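Local coordinates for protein N-acetylneuraminate lyase (Fusobacterium nucleatum subsp. nucleatum ATCC 25586, PDB 5ZKA) that belongs to the dihydrodipicolinate synthetase family of enzymes and is built as a TIM barrel, at residues K19-A24 against D216-S221; S23-P28 against T222-G227; D54-G59 against D86-I91. One frame throughout, in Å; residues are numbered along the deposited sequence.

Interaction 1. Residues K19-A24 against D216-S221; sequences KGIYSA and DGAIGS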
# COMPACT_ATOMS: atom_id res chain seq x y z
N LYS A 19 1.66 -3.06 22.40
CA LYS A 19 1.73 -2.10 21.31
C LYS A 19 3.12 -1.47 21.23
O LYS A 19 3.86 -1.43 22.22
CB LYS A 19 0.69 -0.99 21.51
CG LYS A 19 -0.74 -1.48 21.52
CD LYS A 19 -1.71 -0.36 21.89
CE LYS A 19 -2.69 -0.09 20.75
NZ LYS A 19 -3.71 0.92 21.15
N GLY A 20 3.48 -0.98 20.04
CA GLY A 20 4.64 -0.13 19.90
C GLY A 20 5.62 -0.65 18.87
O GLY A 20 5.31 -1.54 18.07
N ILE A 21 6.83 -0.09 18.91
CA ILE A 21 7.86 -0.33 17.90
C ILE A 21 8.80 -1.43 18.40
O ILE A 21 9.41 -1.29 19.46
CB ILE A 21 8.64 0.96 17.62
CG1 ILE A 21 7.69 2.10 17.22
CG2 ILE A 21 9.70 0.72 16.57
CD1 ILE A 21 6.97 1.87 15.92
N TYR A 22 8.90 -2.51 17.62
CA TYR A 22 9.78 -3.64 17.93
C TYR A 22 10.92 -3.70 16.92
O TYR A 22 10.68 -3.73 15.71
CB TYR A 22 9.02 -4.98 17.84
CG TYR A 22 8.02 -5.25 18.93
CD1 TYR A 22 6.87 -4.47 19.05
CD2 TYR A 22 8.18 -6.32 19.81
CE1 TYR A 22 5.94 -4.72 20.04
CE2 TYR A 22 7.25 -6.59 20.79
CZ TYR A 22 6.12 -5.79 20.90
OH TYR A 22 5.19 -6.02 21.86
N SER A 23 12.16 -3.79 17.41
CA SER A 23 13.26 -4.12 16.52
C SER A 23 13.28 -5.62 16.27
O SER A 23 13.23 -6.41 17.21
CB SER A 23 14.61 -3.70 17.11
OG SER A 23 14.80 -2.30 17.00
N ALA A 24 13.38 -6.01 15.00
CA ALA A 24 13.70 -7.40 14.67
C ALA A 24 15.19 -7.55 14.93
O ALA A 24 16.02 -7.06 14.16
CB ALA A 24 13.33 -7.72 13.22
N ASP A 216 -1.22 -1.61 15.53
CA ASP A 216 -0.90 -1.46 16.95
C ASP A 216 0.58 -1.28 17.19
O ASP A 216 1.00 -1.05 18.33
CB ASP A 216 -1.42 -2.68 17.71
CG ASP A 216 -2.91 -2.84 17.55
OD1 ASP A 216 -3.66 -2.13 18.26
OD2 ASP A 216 -3.35 -3.65 16.69
N GLY A 217 1.38 -1.35 16.13
CA GLY A 217 2.81 -1.21 16.25
C GLY A 217 3.47 -1.65 14.97
O GLY A 217 2.83 -1.73 13.92
N ALA A 218 4.77 -1.94 15.07
CA ALA A 218 5.55 -2.31 13.91
C ALA A 218 6.73 -3.15 14.37
O ALA A 218 7.24 -2.96 15.47
CB ALA A 218 6.05 -1.07 13.15
N ILE A 219 7.14 -4.08 13.51
CA ILE A 219 8.30 -4.94 13.75
C ILE A 219 9.20 -4.81 12.52
O ILE A 219 8.75 -5.07 11.40
CB ILE A 219 7.86 -6.40 13.96
CG1 ILE A 219 6.96 -6.49 15.19
CG2 ILE A 219 9.06 -7.33 14.09
CD1 ILE A 219 6.10 -7.80 15.22
N GLY A 220 10.44 -4.36 12.71
CA GLY A 220 11.27 -4.04 11.56
C GLY A 220 12.76 -4.14 11.82
O GLY A 220 13.23 -3.94 12.94
N SER A 221 13.50 -4.43 10.75
CA SER A 221 14.96 -4.51 10.85
C SER A 221 15.60 -3.13 10.99
O SER A 221 16.65 -2.99 11.63
CB SER A 221 15.54 -5.19 9.62
OG SER A 221 15.14 -4.51 8.44
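Tyr-22 and Ile-219 face each other across two parallel strands, 20-24 and 217-220, whose axes come within 4.6 Å. Five backbone hydrogen bonds join them in a ladder. The chain at Gly-20, Tyr-22 and Ala-24 gives its N-H to the carbonyls of Asp-216, Ala-218 and Gly-220. In return, Ala-218 N and Gly-220 N bond to Gly-20 O and Tyr-22 O.

The strands pack tightly from their first residues on. Gly-20 and Gly-217 pair there, with CA atoms 4.2 Å apart. Gly-217 CA sits 3.1 Å from Gly-20 O. On the face toward the barrel interior, Tyr-22 CB meets Ile-219 CG1 at 3.7 Å. The Tyr-22 ring swings back beside its own N (chi1 -71°), which brings Ala-218 O to the ring edge, near its plane. Its hydroxyl bonds to Met-18 O, and its ring meets Phe-200. On the other face, Ile-21 reaches across with its CD1, 4.1 Å from Ala-218 CB, and Tyr-223 of helix 223-237 packs against both residues.

The loose end lies at Lys-19, which is exposed. Its aliphatic chain bends at chi3 and passes over Asp-216, with CE 3.4 Å from OD1. NZ stays 4.2 Å from OD1, beyond a salt bridge, so any attraction between the charges is probably weak. Asp-216 has firmer partners at OD2, in Arg-191 and the backbone N of Ile-199.

Strand 20-24 is the first strand of the barrel and strand 217-220 the last. Their pairing, between segments nearly 200 residues apart, is the seam that closes the eight-stranded TIM barrel.

Interaction 2. Residues S23-P28 against T222-G227; sequences SALMVP and TYNING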
# COMPACT_ATOMS: atom_id res chain seq x y z
N SER A 23 12.16 -3.79 17.41
CA SER A 23 13.26 -4.12 16.52
C SER A 23 13.28 -5.62 16.27
O SER A 23 13.23 -6.41 17.21
CB SER A 23 14.61 -3.70 17.11
OG SER A 23 14.80 -2.30 17.00
N ALA A 24 13.38 -6.01 15.00
CA ALA A 24 13.70 -7.40 14.67
C ALA A 24 15.19 -7.55 14.93
O ALA A 24 16.02 -7.06 14.16
CB ALA A 24 13.33 -7.72 13.22
N LEU A 25 15.50 -8.19 16.05
CA LEU A 25 16.84 -8.16 16.60
C LEU A 25 17.85 -8.81 15.65
O LEU A 25 17.69 -9.96 15.25
CB LEU A 25 16.84 -8.87 17.95
CG LEU A 25 18.15 -8.84 18.72
CD1 LEU A 25 18.46 -7.41 19.14
CD2 LEU A 25 18.06 -9.76 19.93
N MET A 26 18.89 -8.06 15.31
CA MET A 26 19.99 -8.64 14.54
C MET A 26 20.95 -9.37 15.46
O MET A 26 21.09 -9.05 16.65
CB MET A 26 20.73 -7.55 13.78
CG MET A 26 19.82 -6.76 12.87
SD MET A 26 20.60 -6.36 11.31
CE MET A 26 20.91 -7.97 10.60
N VAL A 27 21.64 -10.36 14.90
CA VAL A 27 22.51 -11.24 15.65
C VAL A 27 23.90 -11.17 15.04
O VAL A 27 24.04 -11.31 13.82
CB VAL A 27 22.01 -12.70 15.67
CG1 VAL A 27 23.02 -13.59 16.41
CG2 VAL A 27 20.64 -12.76 16.32
N PRO A 28 24.95 -10.92 15.83
CA PRO A 28 26.31 -10.92 15.27
C PRO A 28 26.92 -12.31 15.30
O PRO A 28 26.91 -12.99 16.33
CB PRO A 28 27.06 -9.94 16.18
CG PRO A 28 26.38 -10.06 17.50
CD PRO A 28 24.92 -10.42 17.21
N THR A 222 15.02 -2.11 10.35
CA THR A 222 15.73 -0.83 10.38
C THR A 222 15.64 -0.15 11.74
O THR A 222 16.40 0.79 11.99
CB THR A 222 15.21 0.11 9.30
OG1 THR A 222 13.87 0.52 9.60
CG2 THR A 222 15.25 -0.57 7.93
N TYR A 223 14.76 -0.61 12.62
CA TYR A 223 14.64 0.03 13.92
C TYR A 223 15.86 -0.24 14.79
O TYR A 223 16.04 0.47 15.79
CB TYR A 223 13.34 -0.43 14.60
CG TYR A 223 12.12 -0.26 13.71
CD1 TYR A 223 12.05 0.78 12.77
CD2 TYR A 223 11.06 -1.15 13.76
CE1 TYR A 223 10.94 0.92 11.93
CE2 TYR A 223 9.95 -1.01 12.92
CZ TYR A 223 9.89 0.02 12.02
OH TYR A 223 8.79 0.15 11.19
N ASN A 224 16.70 -1.22 14.42
CA ASN A 224 17.97 -1.43 15.11
C ASN A 224 18.83 -0.17 15.07
O ASN A 224 19.65 0.05 15.96
CB ASN A 224 18.74 -2.59 14.47
CG ASN A 224 18.17 -3.96 14.83
OD1 ASN A 224 18.47 -4.51 15.89
ND2 ASN A 224 17.37 -4.54 13.92
N ILE A 225 18.69 0.65 14.03
CA ILE A 225 19.48 1.88 13.90
C ILE A 225 18.63 3.12 13.71
O ILE A 225 19.15 4.25 13.92
CB ILE A 225 20.49 1.74 12.74
CG1 ILE A 225 19.75 1.41 11.44
CG2 ILE A 225 21.53 0.67 13.05
CD1 ILE A 225 20.61 1.57 10.19
N ASN A 226 17.37 3.01 13.30
CA ASN A 226 16.53 4.18 13.02
C ASN A 226 15.26 4.18 13.88
O ASN A 226 14.23 4.75 13.49
CB ASN A 226 16.17 4.23 11.53
CG ASN A 226 15.56 5.56 11.13
OD1 ASN A 226 16.06 6.64 11.50
ND2 ASN A 226 14.46 5.50 10.37
N GLY A 227 15.33 3.57 15.07
CA GLY A 227 14.16 3.44 15.92
C GLY A 227 13.63 4.76 16.47
O GLY A 227 12.44 4.85 16.78
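Asn-224 ND2 donates a hydrogen bond to Ala-24 O, 2.9 Å away and nearly straight at 169°. The acceptor lies in the plane of the Asn-224 amide. Seen from Ala-24, the donor stands 44° above the carbonyl plane. The side chain is set beside its own backbone N (chi1 -75°), which turns the amide from the helix toward the end of strand 20-24.

Met-26 meets the same amide. Its CG comes to 3.5 Å from Asn-224 ND2 and 3.8 Å from Asn-224 CG, and the two side chains are skewed against each other. The Met-26 chain then bends at chi2 and chi3, taking its sulfur end away from Asn-224. Met-26 also touches Ile-268 and Lys-269 of helix 264-274.

Ser-23 points at the backbone of the other segment. Its OG lies 3.2 Å from Tyr-223 C and 3.4 Å from Tyr-223 CB. It also comes near Asn-224 N, but at an angle too poor for a hydrogen bond. The polar partner of Ser-23 OG is Asn-47 OD1, on helix 37-49.

Asn-47 also gives its ND2 to Asn-224 OD1, while Asn-224 ND2 has Ser-221 O as a second acceptor. Three bonds therefore hold the buried amide of Asn-224, which should fix its flip and its rotation. One polar side chain thus satisfies the carbonyl oxygens of Ala-24 and Ser-221, near the ends of neighbouring barrel strands, and ties both to helix 223-237.

Interaction 3. Residues D54-G59 against D86-I91; sequences DGLYVG and DSVNLI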
# COMPACT_ATOMS: atom_id res chain seq x y z
N ASP A 54 10.08 -0.27 22.06
CA ASP A 54 9.11 -0.84 22.98
C ASP A 54 9.26 -2.35 23.12
O ASP A 54 8.77 -2.92 24.10
CB ASP A 54 7.68 -0.52 22.51
CG ASP A 54 7.47 0.97 22.32
OD1 ASP A 54 7.61 1.70 23.32
OD2 ASP A 54 7.18 1.42 21.19
N GLY A 55 9.91 -3.02 22.18
CA GLY A 55 10.01 -4.47 22.24
C GLY A 55 11.11 -4.97 21.33
O GLY A 55 11.66 -4.23 20.51
N LEU A 56 11.44 -6.25 21.51
CA LEU A 56 12.37 -6.95 20.64
C LEU A 56 11.67 -8.17 20.06
O LEU A 56 11.01 -8.91 20.79
CB LEU A 56 13.64 -7.38 21.39
CG LEU A 56 14.54 -6.24 21.89
CD1 LEU A 56 15.69 -6.79 22.72
CD2 LEU A 56 15.06 -5.41 20.73
N TYR A 57 11.81 -8.35 18.74
CA TYR A 57 11.33 -9.53 18.03
C TYR A 57 12.53 -10.43 17.77
O TYR A 57 13.38 -10.11 16.94
CB TYR A 57 10.65 -9.09 16.73
CG TYR A 57 9.92 -10.17 16.00
CD1 TYR A 57 8.61 -10.50 16.34
CD2 TYR A 57 10.50 -10.81 14.91
CE1 TYR A 57 7.91 -11.46 15.62
CE2 TYR A 57 9.81 -11.77 14.20
CZ TYR A 57 8.52 -12.10 14.56
OH TYR A 57 7.84 -13.05 13.84
N VAL A 58 12.62 -11.53 18.51
CA VAL A 58 13.82 -12.35 18.55
C VAL A 58 13.60 -13.59 17.69
O VAL A 58 12.56 -14.26 17.82
CB VAL A 58 14.19 -12.74 19.99
CG1 VAL A 58 15.51 -13.49 20.00
CG2 VAL A 58 14.29 -11.47 20.87
N GLY A 59 14.56 -13.89 16.82
CA GLY A 59 14.49 -15.09 16.01
C GLY A 59 13.77 -14.92 14.69
O GLY A 59 13.35 -15.93 14.11
N ASP A 86 12.99 -7.76 31.89
CA ASP A 86 11.62 -7.32 31.66
C ASP A 86 11.54 -5.84 31.29
O ASP A 86 10.52 -5.19 31.53
CB ASP A 86 10.76 -7.61 32.89
N SER A 87 12.60 -5.28 30.69
CA SER A 87 12.60 -3.86 30.36
C SER A 87 11.74 -3.54 29.14
O SER A 87 11.16 -2.45 29.06
CB SER A 87 14.03 -3.37 30.11
OG SER A 87 14.67 -4.19 29.14
N VAL A 88 11.65 -4.46 28.18
CA VAL A 88 10.87 -4.26 26.96
C VAL A 88 10.05 -5.52 26.71
O VAL A 88 10.28 -6.57 27.31
CB VAL A 88 11.76 -3.94 25.75
CG1 VAL A 88 12.52 -2.62 25.96
CG2 VAL A 88 12.75 -5.08 25.52
N ASN A 89 9.07 -5.40 25.81
CA ASN A 89 8.35 -6.59 25.37
C ASN A 89 9.27 -7.50 24.57
O ASN A 89 10.17 -7.04 23.87
CB ASN A 89 7.16 -6.21 24.49
CG ASN A 89 6.03 -5.56 25.26
OD1 ASN A 89 5.49 -6.13 26.20
ND2 ASN A 89 5.67 -4.34 24.85
N LEU A 90 9.02 -8.80 24.66
CA LEU A 90 9.77 -9.78 23.88
C LEU A 90 8.80 -10.71 23.17
O LEU A 90 7.89 -11.25 23.80
CB LEU A 90 10.70 -10.60 24.77
CG LEU A 90 11.83 -9.88 25.48
CD1 LEU A 90 12.54 -10.86 26.37
CD2 LEU A 90 12.79 -9.31 24.47
N ILE A 91 9.03 -10.92 21.87
CA ILE A 91 8.33 -11.93 21.08
C ILE A 91 9.38 -12.89 20.55
O ILE A 91 10.43 -12.46 20.04
CB ILE A 91 7.53 -11.31 19.92
CG1 ILE A 91 6.46 -10.34 20.42
CG2 ILE A 91 6.89 -12.43 19.04
CD1 ILE A 91 5.90 -9.43 19.29
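A beta-alpha-beta unit of the TIM barrel brings strands 55-58 and 89-93 side by side and parallel, with helix 70-84 as the crossover between them. Tyr-57 pairs with Ile-91, Leu-56 with Leu-90, and Gly-55 with Asn-89. Four backbone hydrogen bonds form the ladder. Asn-89 N and Ile-91 N reach Asp-54 O and Leu-56 O, while Leu-56 N and Val-58 N reach Asn-89 O and Ile-91 O. The bond from Val-58 N is nearly linear, 2.8 Å long with 175° at the hydrogen.

The backbones come closest at Gly-55, whose CA is 4.1 Å from Asn-89 CA. On the inner face, CG of Tyr-57 lies anti to its backbone N (chi1 -171°). This lays the ring toward Ile-91, whose CG2 approaches CE1 obliquely at 3.7 Å. Tyr-57 OH bonds to Ser-118 OG, on strand 117-120. On the outer face, Leu-90 CD2 packs on Leu-56 CB at 3.7 Å. Val-88 CG2 lies 4.2 Å from Leu-56 CG. Helices 37-49 and 70-84 cover this face.

The Asp-54 carboxylate is held by Ile-21 N and by a salt bridge to Lys-231, and Asn-89 ND2 bonds to Phe-17 O. The chemistry between the strands is thus backbone bonding with apolar contacts on both faces, while the polar side chains bind to neighbouring parts of the barrel.

All three contacts gather round strand 20-24. Interactions 1 and 2 share Ser-23 and Ala-24 and are buried. Interaction 3 is only partly buried. Interactions 1 and 3 are both parallel strand ladders with apolar side chains on their two faces, but one pairs the first and last strands and the other joins neighbours along the chain. Interaction 2 differs in kind: one hydrogen bond from a side-chain amide links the chain at strand 20-24 to a helix. The contacts also touch each other. Tyr-22 OH packs 3.3 Å from Asn-89 CB, Ser-23 CB rests on Leu-56, and Tyr-57 bonds through its backbone to Ser-23 and Leu-25.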